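Local atomic coordinates of ketol-acid reductoisomerase (NAD(+)) (uncultured archaeon GZfos26G2, PDB entry 4XDY), a protein that catalyses the magnesium-dependent methyl migration and NADH-linked reduction of (S)-2-acetolactate in branched-chain amino acid biosynthesis. Residues 22-27 against 62-67; 29-34 against 176-181. One frame throughout, in Å; residues are numbered along the deposited sequence.

Contact 1: residues 22-27 against 62-67; sequences MGYGAQ and KEDGFE. With NAI (1,4-dihydronicotinamide adenine dinucleotide), chain E.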
ATOM      1  N   MET A  22     -14.890 -16.118 -20.370  1.00 22.21           N
ATOM      2  CA  MET A  22     -15.906 -15.161 -20.755  1.00 23.40           C
ATOM      3  C   MET A  22     -15.596 -13.780 -20.148  1.00 22.02           C
ATOM      4  O   MET A  22     -15.666 -13.611 -18.950  1.00 20.92           O
ATOM      5  CB  MET A  22     -17.271 -15.612 -20.335  1.00 22.31           C
ATOM      6  CG  MET A  22     -17.609 -17.094 -20.619  1.00 27.89           C
ATOM      7  SD  MET A  22     -17.408 -17.402 -22.390  1.00 26.46           S
ATOM      8  CE  MET A  22     -18.438 -18.858 -22.514  1.00 28.96           C
ATOM      9  N   GLY A  23     -15.383 -12.793 -20.997  1.00 22.03           N
ATOM     10  CA  GLY A  23     -14.938 -11.455 -20.564  1.00 22.21           C
ATOM     11  C   GLY A  23     -13.482 -11.272 -20.492  1.00 21.85           C
ATOM     12  O   GLY A  23     -12.832 -11.874 -19.651  1.00 25.73           O
ATOM     13  N   TYR A  24     -12.905 -10.395 -21.312  1.00 22.25           N
ATOM     14  CA  TYR A  24     -11.517 -10.137 -21.285  1.00 22.30           C
ATOM     15  C   TYR A  24     -11.217  -8.792 -20.665  1.00 23.19           C
ATOM     16  O   TYR A  24     -10.595  -7.975 -21.328  1.00 24.63           O
ATOM     17  CB  TYR A  24     -10.939 -10.185 -22.745  1.00 23.88           C
ATOM     18  CG  TYR A  24      -9.470 -10.316 -22.948  1.00 22.22           C
ATOM     19  CD1 TYR A  24      -8.819 -11.527 -22.804  1.00 21.92           C
ATOM     20  CD2 TYR A  24      -8.710  -9.246 -23.402  1.00 23.21           C
ATOM     21  CE1 TYR A  24      -7.472 -11.674 -23.013  1.00 23.72           C
ATOM     22  CE2 TYR A  24      -7.338  -9.372 -23.628  1.00 25.78           C
ATOM     23  CZ  TYR A  24      -6.716 -10.618 -23.475  1.00 25.97           C
ATOM     24  OH  TYR A  24      -5.370 -10.803 -23.651  1.00 25.03           O
ATOM     25  N   GLY A  25     -11.557  -8.591 -19.382  1.00 23.95           N
ATOM     26  CA  GLY A  25     -11.314  -7.361 -18.649  1.00 24.14           C
ATOM     27  C   GLY A  25     -10.233  -7.599 -17.610  1.00 23.52           C
ATOM     28  O   GLY A  25      -9.264  -8.304 -17.874  1.00 21.50           O
ATOM     29  N   ALA A  26     -10.335  -6.977 -16.434  1.00 21.66           N
ATOM     30  CA  ALA A  26      -9.157  -6.990 -15.514  1.00 22.03           C
ATOM     31  C   ALA A  26      -8.776  -8.447 -15.211  1.00 18.83           C
ATOM     32  O   ALA A  26      -7.595  -8.820 -15.285  1.00 20.43           O
ATOM     33  CB  ALA A  26      -9.533  -6.286 -14.210  1.00 23.62           C
ATOM     34  N   GLN A  27      -9.766  -9.250 -14.838  1.00 19.40           N
ATOM     35  CA  GLN A  27      -9.523 -10.648 -14.501  1.00 18.73           C
ATOM     36  C   GLN A  27      -9.367 -11.568 -15.748  1.00 22.30           C
ATOM     37  O   GLN A  27      -8.482 -12.407 -15.758  1.00 20.92           O
ATOM     38  CB  GLN A  27     -10.584 -11.180 -13.556  1.00 20.97           C
ATOM     39  CG  GLN A  27     -10.413 -10.700 -12.097  1.00 21.30           C
ATOM     40  CD  GLN A  27      -9.095 -11.072 -11.442  1.00 20.94           C
ATOM     41  OE1 GLN A  27      -8.557 -10.318 -10.602  1.00 22.84           O
ATOM     42  NE2 GLN A  27      -8.584 -12.196 -11.796  1.00 18.38           N
ATOM     43  N   LYS A  62      -8.008 -10.383 -29.520  1.00 33.14           N
ATOM     44  CA  LYS A  62      -7.500 -10.781 -30.916  1.00 35.99           C
ATOM     45  C   LYS A  62      -6.024 -10.460 -31.094  1.00 33.29           C
ATOM     46  O   LYS A  62      -5.193 -11.329 -31.388  1.00 32.68           O
ATOM     47  CB  LYS A  62      -8.333 -10.112 -31.985  1.00 38.82           C
ATOM     48  CG  LYS A  62      -9.706 -10.695 -32.188  1.00 44.08           C
ATOM     49  CD  LYS A  62     -10.161 -10.469 -33.628  1.00 54.75           C
ATOM     50  CE  LYS A  62     -11.529 -11.090 -33.879  1.00 62.81           C
ATOM     51  NZ  LYS A  62     -11.513 -12.594 -33.944  1.00 63.05           N
ATOM     52  N   GLU A  63      -5.688  -9.232 -30.724  1.00 32.12           N
ATOM     53  CA  GLU A  63      -4.357  -8.698 -30.719  1.00 36.35           C
ATOM     54  C   GLU A  63      -3.381  -9.423 -29.837  1.00 42.00           C
ATOM     55  O   GLU A  63      -2.203  -9.509 -30.164  1.00 39.34           O
ATOM     56  CB  GLU A  63      -4.533  -7.276 -30.272  1.00 46.64           C
ATOM     57  CG  GLU A  63      -3.358  -6.369 -30.434  1.00 58.79           C
ATOM     58  CD  GLU A  63      -3.821  -4.960 -30.191  1.00 67.93           C
ATOM     59  OE1 GLU A  63      -4.782  -4.515 -30.879  1.00 64.29           O
ATOM     60  OE2 GLU A  63      -3.260  -4.334 -29.275  1.00 79.63           O
ATOM     61  N   ASP A  64      -3.855  -9.969 -28.705  1.00 34.86           N
ATOM     62  CA  ASP A  64      -2.990 -10.672 -27.755  1.00 37.12           C
ATOM     63  C   ASP A  64      -2.840 -12.146 -28.164  1.00 34.81           C
ATOM     64  O   ASP A  64      -2.204 -12.944 -27.447  1.00 35.54           O
ATOM     65  CB  ASP A  64      -3.603 -10.527 -26.322  1.00 34.06           C
ATOM     66  CG  ASP A  64      -3.511  -9.128 -25.785  1.00 37.19           C
ATOM     67  OD1 ASP A  64      -2.696  -8.345 -26.344  1.00 35.97           O
ATOM     68  OD2 ASP A  64      -4.199  -8.774 -24.774  1.00 31.81           O
ATOM     69  N   GLY A  65      -3.460 -12.514 -29.297  1.00 34.56           N
ATOM     70  CA  GLY A  65      -3.225 -13.784 -29.930  1.00 38.01           C
ATOM     71  C   GLY A  65      -4.181 -14.872 -29.530  1.00 36.44           C
ATOM     72  O   GLY A  65      -3.882 -16.001 -29.717  1.00 37.21           O
ATOM     73  N   PHE A  66      -5.349 -14.542 -28.988  1.00 34.14           N
ATOM     74  CA  PHE A  66      -6.340 -15.554 -28.649  1.00 33.82           C
ATOM     75  C   PHE A  66      -7.303 -15.843 -29.761  1.00 33.49           C
ATOM     76  O   PHE A  66      -7.613 -14.970 -30.537  1.00 32.73           O
ATOM     77  CB  PHE A  66      -7.148 -15.053 -27.421  1.00 32.04           C
ATOM     78  CG  PHE A  66      -6.366 -15.083 -26.190  1.00 27.76           C
ATOM     79  CD1 PHE A  66      -6.345 -16.236 -25.406  1.00 28.50           C
ATOM     80  CD2 PHE A  66      -5.617 -14.013 -25.819  1.00 29.56           C
ATOM     81  CE1 PHE A  66      -5.552 -16.295 -24.259  1.00 31.08           C
ATOM     82  CE2 PHE A  66      -4.828 -14.069 -24.682  1.00 32.10           C
ATOM     83  CZ  PHE A  66      -4.817 -15.192 -23.893  1.00 27.74           C
ATOM     84  N   GLU A  67      -7.855 -17.046 -29.767  1.00 32.26           N
ATOM     85  CA  GLU A  67      -9.103 -17.260 -30.457  1.00 32.61           C
ATOM     86  C   GLU A  67     -10.263 -16.584 -29.716  1.00 33.90           C
ATOM     87  O   GLU A  67     -10.491 -16.874 -28.539  1.00 32.50           O
ATOM     88  CB  GLU A  67      -9.371 -18.745 -30.643  1.00 33.50           C
ATOM     89  CG  GLU A  67     -10.753 -19.020 -31.172  1.00 38.45           C
ATOM     90  CD  GLU A  67     -11.026 -20.487 -31.522  1.00 47.24           C
ATOM     91  OE1 GLU A  67     -10.351 -21.397 -30.984  1.00 45.41           O
ATOM     92  OE2 GLU A  67     -11.949 -20.707 -32.339  1.00 42.96           O
TER
HETATM   93  PA  NAI E 403     -14.788  -6.352 -16.126  1.00 22.31           P
HETATM   94  O1A NAI E 403     -15.686  -5.259 -15.527  1.00 23.40           O
HETATM   95  O2A NAI E 403     -13.374  -6.072 -16.395  1.00 22.92           O
HETATM   96  O5B NAI E 403     -15.629  -6.956 -17.360  1.00 24.26           O
HETATM   97  C5B NAI E 403     -15.019  -7.946 -18.237  1.00 24.35           C
HETATM   98  C4B NAI E 403     -15.429  -7.621 -19.706  1.00 25.09           C
HETATM   99  O4B NAI E 403     -16.831  -7.856 -19.763  1.00 24.90           O
HETATM  100  C3B NAI E 403     -15.246  -6.167 -20.217  1.00 23.72           C
HETATM  101  O3B NAI E 403     -13.862  -5.983 -20.516  1.00 25.97           O
HETATM  102  C2B NAI E 403     -16.204  -6.120 -21.389  1.00 27.28           C
HETATM  103  O2B NAI E 403     -15.508  -6.562 -22.556  1.00 26.19           O
HETATM  104  C1B NAI E 403     -17.273  -7.156 -20.955  1.00 29.12           C
HETATM  105  N9A NAI E 403     -18.535  -6.506 -20.647  1.00 27.03           N
HETATM  106  C8A NAI E 403     -18.643  -5.367 -19.840  1.00 27.60           C
HETATM  107  N7A NAI E 403     -19.919  -5.017 -19.757  1.00 26.31           N
HETATM  108  C5A NAI E 403     -20.620  -5.893 -20.524  1.00 26.91           C
HETATM  109  C6A NAI E 403     -22.014  -6.048 -20.894  1.00 26.53           C
HETATM  110  N6A NAI E 403     -22.959  -5.206 -20.451  1.00 31.57           N
HETATM  111  N1A NAI E 403     -22.397  -7.097 -21.669  1.00 29.96           N
HETATM  112  C2A NAI E 403     -21.478  -7.955 -22.159  1.00 27.80           C
HETATM  113  N3A NAI E 403     -20.186  -7.901 -21.885  1.00 26.65           N
HETATM  114  C4A NAI E 403     -19.700  -6.881 -21.087  1.00 26.83           C
HETATM  115  O3  NAI E 403     -14.893  -7.663 -15.065  1.00 22.54           O
HETATM  116  PN  NAI E 403     -13.813  -7.903 -13.821  1.00 23.26           P
HETATM  117  O1N NAI E 403     -13.728  -6.660 -12.958  1.00 23.02           O
HETATM  118  O2N NAI E 403     -12.592  -8.433 -14.446  1.00 19.33           O
HETATM  119  O5D NAI E 403     -14.720  -8.913 -13.009  1.00 21.81           O
HETATM  120  C5D NAI E 403     -14.825 -10.299 -13.478  1.00 22.16           C
HETATM  121  C4D NAI E 403     -15.198 -11.268 -12.298  1.00 21.21           C
HETATM  122  O4D NAI E 403     -13.991 -11.308 -11.510  1.00 21.51           O
HETATM  123  C3D NAI E 403     -16.276 -10.781 -11.349  1.00 20.57           C
HETATM  124  O3D NAI E 403     -17.022 -11.894 -10.843  1.00 19.39           O
HETATM  125  C2D NAI E 403     -15.529 -10.088 -10.185  1.00 20.24           C
HETATM  126  O2D NAI E 403     -16.228  -9.991  -8.945  1.00 19.19           O
HETATM  127  C1D NAI E 403     -14.303 -10.972 -10.104  1.00 23.42           C
HETATM  128  N1N NAI E 403     -13.070 -10.431  -9.520  1.00 20.72           N
HETATM  129  C2N NAI E 403     -12.552  -9.299 -10.042  1.00 23.74           C
HETATM  130  C3N NAI E 403     -11.406  -8.774  -9.561  1.00 20.94           C
HETATM  131  C7N NAI E 403     -10.832  -7.634 -10.208  1.00 23.75           C
HETATM  132  O7N NAI E 403     -11.430  -6.781 -10.936  1.00 27.39           O
HETATM  133  N7N NAI E 403      -9.523  -7.642 -10.198  1.00 20.89           N
HETATM  134  C4N NAI E 403     -10.734  -9.468  -8.482  1.00 24.08           C
HETATM  135  C5N NAI E 403     -11.216 -10.769  -8.134  1.00 24.25           C
HETATM  136  C6N NAI E 403     -12.401 -11.187  -8.654  1.00 22.46           C
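The glycine-rich turn of the NAD(+) site, residues 22-27, sends Tyr24 outward to meet Asp64 and Phe66 in the connection that follows helix 56-63. With chi1 at -163°, Tyr24 CG lies opposite the backbone N and the ring extends toward Asp64 and Phe66. At its far end the phenol is the donor: Tyr24 OH lies 2.6 Å from Asp64 OD2, a short bond that takes the anti lone pair of OD2, with the oxygen close to the ring plane. OD2 also forms a salt bridge with Lys60. Beside this polar end, the edge of Tyr24 is turned toward the face of Phe66 in an offset edge-to-face pair, centroids 5.6 Å apart and planes at 64°. Tyr24 CE1 and Phe66 CE2 are the closest ring carbons, at 3.9 Å. Between Asp64 and Phe66, Gly65 takes positive phi and closes a Schellman motif after helix 56-63, with Gly65 N bonded to Lys62 O at 3.0 Å.

Strand 18-22, this turn and helix 26-37 form the classic strand-turn-helix of a Rossmann dinucleotide-binding domain, with Gly25 as N-cap. Backbone amides of the first helical turn hold the cofactor pyrophosphate: Ala26 N reaches O2A of the dinucleotide at 3.2 Å, while Gln27 N meets O2N at 3.0 Å in a nearly straight bond (170°). The partial positive charge of the helix start probably adds to this hold. Gly25 CA comes within 3.3 Å of O2A, an approach favoured by the lack of a side chain. Gln27 CG lies against C2N and C3N of the nicotinamide, and the bend at chi2 turns the amide so that Gln27 OE1 accepts a weak bond from the carboxamide N7N at 2.9 Å.

Contact 2: residues 29-34 against 176-181; sequences DAQANC and MHWTKA
Gln31 OE1 is shared by Ser111 OG, which gives it a hydrogen bond, and Gln27 NE2, which gives a weaker one; the same oxygen lies in the ring plane at the edge of Trp178, 4.0 Å from Trp178 CZ2. The amide stands nearly upright against the indole, the two planes 81° apart, and Gln31 CD is its nearest atom, 3.8 Å from Trp178 CZ2. The other end of the amide faces Met176: Gln31 NE2 is 3.5 Å from Met176 SD and 3.6 Å from Met176 CE, and also makes a weak bond to His82. Gln31 CB and CG also lie 3.7 Å from Met176 SD, so the thioether runs along one side of the extended chain. A turn at the last torsion of Met176 (chi3 -69°) brings CE back over its neighbour, 3.4 Å above the plane of the Trp178 ring and displaced toward the rim. Methionine and tryptophan meet the glutamine side by side, the sulfur alongside CB, CG and NE2, the indole edge at CD and OE1. Further along helix 26-37, Cys34 CB touches Met176 CG at 4.2 Å, where the two backbones come nearest.

On the helix's other flank, Asp29 O receives both Asn33 N and Asn33 ND2, from opposite faces of its plane; the ND2 bond is 2.8 Å long. Val132 of strand 128-134 lies against Met176 and Trp178, and helix 138-146 also covers the site, with Glu141 touching Gln31 and weakly bonded to Trp178 NE1. His177, in positive phi, ends helix 165-175 with a Schellman motif, and the chain then runs on to strand 183-185. The arrangement joins this late connection of the Rossmann domain to helix 26-37, the helix of its first beta-alpha-beta crossover.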
ATOM      1  N   ASP A  29      -8.396 -10.919 -18.793  1.00 21.61           N
ATOM      2  CA  ASP A  29      -7.112 -10.639 -19.446  1.00 22.18           C
ATOM      3  C   ASP A  29      -5.946 -11.290 -18.651  1.00 25.11           C
ATOM      4  O   ASP A  29      -5.158 -12.132 -19.189  1.00 23.05           O
ATOM      5  CB  ASP A  29      -6.975  -9.122 -19.719  1.00 25.38           C
ATOM      6  CG  ASP A  29      -5.741  -8.737 -20.519  1.00 25.40           C
ATOM      7  OD1 ASP A  29      -4.707  -9.470 -20.572  1.00 26.01           O
ATOM      8  OD2 ASP A  29      -5.724  -7.612 -21.055  1.00 27.51           O
ATOM      9  N   ALA A  30      -5.889 -11.031 -17.336  1.00 22.44           N
ATOM     10  CA  ALA A  30      -4.847 -11.635 -16.511  1.00 22.04           C
ATOM     11  C   ALA A  30      -4.923 -13.146 -16.532  1.00 21.59           C
ATOM     12  O   ALA A  30      -3.879 -13.811 -16.735  1.00 22.53           O
ATOM     13  CB  ALA A  30      -4.983 -11.151 -15.077  1.00 23.28           C
ATOM     14  N   GLN A  31      -6.104 -13.682 -16.280  1.00 21.24           N
ATOM     15  CA  GLN A  31      -6.247 -15.129 -16.093  1.00 21.28           C
ATOM     16  C   GLN A  31      -5.988 -15.874 -17.437  1.00 22.86           C
ATOM     17  O   GLN A  31      -5.274 -16.893 -17.474  1.00 23.33           O
ATOM     18  CB  GLN A  31      -7.545 -15.541 -15.490  1.00 21.77           C
ATOM     19  CG  GLN A  31      -7.648 -15.024 -14.056  1.00 22.31           C
ATOM     20  CD  GLN A  31      -8.806 -15.595 -13.235  1.00 22.64           C
ATOM     21  OE1 GLN A  31      -9.452 -14.899 -12.432  1.00 23.83           O
ATOM     22  NE2 GLN A  31      -9.106 -16.793 -13.474  1.00 19.06           N
ATOM     23  N   ALA A  32      -6.591 -15.388 -18.479  1.00 21.62           N
ATOM     24  CA  ALA A  32      -6.345 -15.952 -19.809  1.00 23.54           C
ATOM     25  C   ALA A  32      -4.868 -16.023 -20.204  1.00 26.07           C
ATOM     26  O   ALA A  32      -4.400 -17.052 -20.732  1.00 26.74           O
ATOM     27  CB  ALA A  32      -7.204 -15.239 -20.858  1.00 25.19           C
ATOM     28  N   ASN A  33      -4.121 -14.965 -19.953  1.00 25.43           N
ATOM     29  CA  ASN A  33      -2.746 -14.941 -20.307  1.00 27.02           C
ATOM     30  C   ASN A  33      -1.883 -15.769 -19.409  1.00 28.70           C
ATOM     31  O   ASN A  33      -0.913 -16.354 -19.871  1.00 27.73           O
ATOM     32  CB  ASN A  33      -2.237 -13.521 -20.376  1.00 25.93           C
ATOM     33  CG  ASN A  33      -2.660 -12.834 -21.677  1.00 27.90           C
ATOM     34  OD1 ASN A  33      -2.079 -13.117 -22.728  1.00 26.41           O
ATOM     35  ND2 ASN A  33      -3.740 -12.025 -21.646  1.00 24.88           N
ATOM     36  N   CYS A  34      -2.223 -15.880 -18.114  1.00 23.39           N
ATOM     37  CA  CYS A  34      -1.443 -16.758 -17.248  1.00 24.03           C
ATOM     38  C   CYS A  34      -1.680 -18.232 -17.644  1.00 24.70           C
ATOM     39  O   CYS A  34      -0.730 -19.030 -17.645  1.00 25.61           O
ATOM     40  CB  CYS A  34      -1.762 -16.506 -15.749  1.00 24.39           C
ATOM     41  SG  CYS A  34      -1.266 -14.840 -15.218  1.00 25.44           S
ATOM     42  N   MET A 176      -2.166 -21.048 -12.909  1.00 24.62           N
ATOM     43  CA  MET A 176      -2.046 -19.556 -12.760  1.00 22.84           C
ATOM     44  C   MET A 176      -1.060 -19.119 -11.727  1.00 23.08           C
ATOM     45  O   MET A 176      -0.820 -17.911 -11.554  1.00 24.70           O
ATOM     46  CB  MET A 176      -3.439 -18.918 -12.531  1.00 22.47           C
ATOM     47  CG  MET A 176      -4.326 -19.076 -13.731  1.00 23.28           C
ATOM     48  SD  MET A 176      -5.943 -18.300 -13.696  1.00 22.54           S
ATOM     49  CE  MET A 176      -6.775 -19.304 -12.467  1.00 22.49           C
ATOM     50  N   HIS A 177      -0.389 -20.089 -11.082  1.00 22.82           N
ATOM     51  CA  HIS A 177       0.697 -19.842 -10.121  1.00 24.45           C
ATOM     52  C   HIS A 177       0.259 -19.197  -8.788  1.00 22.70           C
ATOM     53  O   HIS A 177       1.094 -18.685  -8.004  1.00 23.91           O
ATOM     54  CB  HIS A 177       1.834 -19.042 -10.745  1.00 26.33           C
ATOM     55  CG  HIS A 177       2.533 -19.732 -11.899  1.00 26.48           C
ATOM     56  ND1 HIS A 177       3.678 -19.224 -12.467  1.00 28.57           N
ATOM     57  CD2 HIS A 177       2.251 -20.869 -12.583  1.00 28.06           C
ATOM     58  CE1 HIS A 177       4.075 -20.023 -13.457  1.00 29.42           C
ATOM     59  NE2 HIS A 177       3.199 -20.993 -13.585  1.00 27.06           N
ATOM     60  N   TRP A 178      -1.035 -19.240  -8.515  1.00 23.14           N
ATOM     61  CA  TRP A 178      -1.561 -18.671  -7.261  1.00 19.98           C
ATOM     62  C   TRP A 178      -1.093 -19.528  -6.084  1.00 21.55           C
ATOM     63  O   TRP A 178      -0.956 -19.068  -4.993  1.00 21.93           O
ATOM     64  CB  TRP A 178      -3.081 -18.643  -7.250  1.00 18.96           C
ATOM     65  CG  TRP A 178      -3.766 -17.786  -8.314  1.00 18.94           C
ATOM     66  CD1 TRP A 178      -3.176 -17.017  -9.275  1.00 20.42           C
ATOM     67  CD2 TRP A 178      -5.162 -17.732  -8.565  1.00 19.13           C
ATOM     68  NE1 TRP A 178      -4.116 -16.490 -10.131  1.00 19.15           N
ATOM     69  CE2 TRP A 178      -5.349 -16.887  -9.710  1.00 21.11           C
ATOM     70  CE3 TRP A 178      -6.270 -18.304  -7.972  1.00 20.33           C
ATOM     71  CZ2 TRP A 178      -6.613 -16.646 -10.253  1.00 21.32           C
ATOM     72  CZ3 TRP A 178      -7.505 -18.049  -8.506  1.00 21.07           C
ATOM     73  CH2 TRP A 178      -7.652 -17.223  -9.629  1.00 22.24           C
ATOM     74  N   THR A 179      -0.848 -20.815  -6.356  1.00 23.57           N
ATOM     75  CA  THR A 179      -0.294 -21.721  -5.345  1.00 23.72           C
ATOM     76  C   THR A 179       1.064 -21.313  -4.846  1.00 24.27           C
ATOM     77  O   THR A 179       1.449 -21.717  -3.737  1.00 24.58           O
ATOM     78  CB  THR A 179      -0.214 -23.181  -5.951  1.00 25.98           C
ATOM     79  OG1 THR A 179       0.298 -23.118  -7.283  1.00 23.88           O
ATOM     80  CG2 THR A 179      -1.526 -23.781  -5.989  1.00 26.53           C
ATOM     81  N   LYS A 180       1.800 -20.473  -5.592  1.00 23.38           N
ATOM     82  CA  LYS A 180       3.044 -19.975  -5.075  1.00 26.18           C
ATOM     83  C   LYS A 180       2.866 -19.076  -3.838  1.00 23.46           C
ATOM     84  O   LYS A 180       3.718 -19.009  -2.928  1.00 24.97           O
ATOM     85  CB  LYS A 180       3.876 -19.326  -6.157  1.00 26.02           C
ATOM     86  CG  LYS A 180       4.231 -20.302  -7.276  1.00 26.47           C
ATOM     87  CD  LYS A 180       5.158 -19.644  -8.247  1.00 27.11           C
ATOM     88  CE  LYS A 180       5.287 -20.437  -9.518  1.00 29.91           C
ATOM     89  NZ  LYS A 180       5.976 -21.714  -9.229  1.00 29.53           N
ATOM     90  N   ALA A 181       1.749 -18.354  -3.796  1.00 23.65           N
ATOM     91  CA  ALA A 181       1.414 -17.581  -2.606  1.00 25.24           C
ATOM     92  C   ALA A 181       0.599 -18.441  -1.642  1.00 23.01           C
ATOM     93  O   ALA A 181       0.803 -18.381  -0.421  1.00 25.99           O
ATOM     94  CB  ALA A 181       0.586 -16.327  -3.028  1.00 24.22           C
TER

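Both contacts use helix 26-37, contact 1 at the turn leading into it and contact 2 farther along. They are largely buried, though contact 1 also involves the partly exposed Asp64, whereas the four touching residues of contact 2 are all buried. Contact 1 is the more polar, built on a phenol-carboxylate bond beside an aromatic pair; contact 2 relies on thioether, indole edge and amide. The two meet at Asn33, whose side chain probably hydrogen-bonds to the Tyr24 hydroxyl and packs against Phe66, and through Lys60, which pairs with Asp64 and Asp29. Gln27 binds the cofactor in contact 1, and Gln31 of contact 2 lies behind it as a second-shell neighbour.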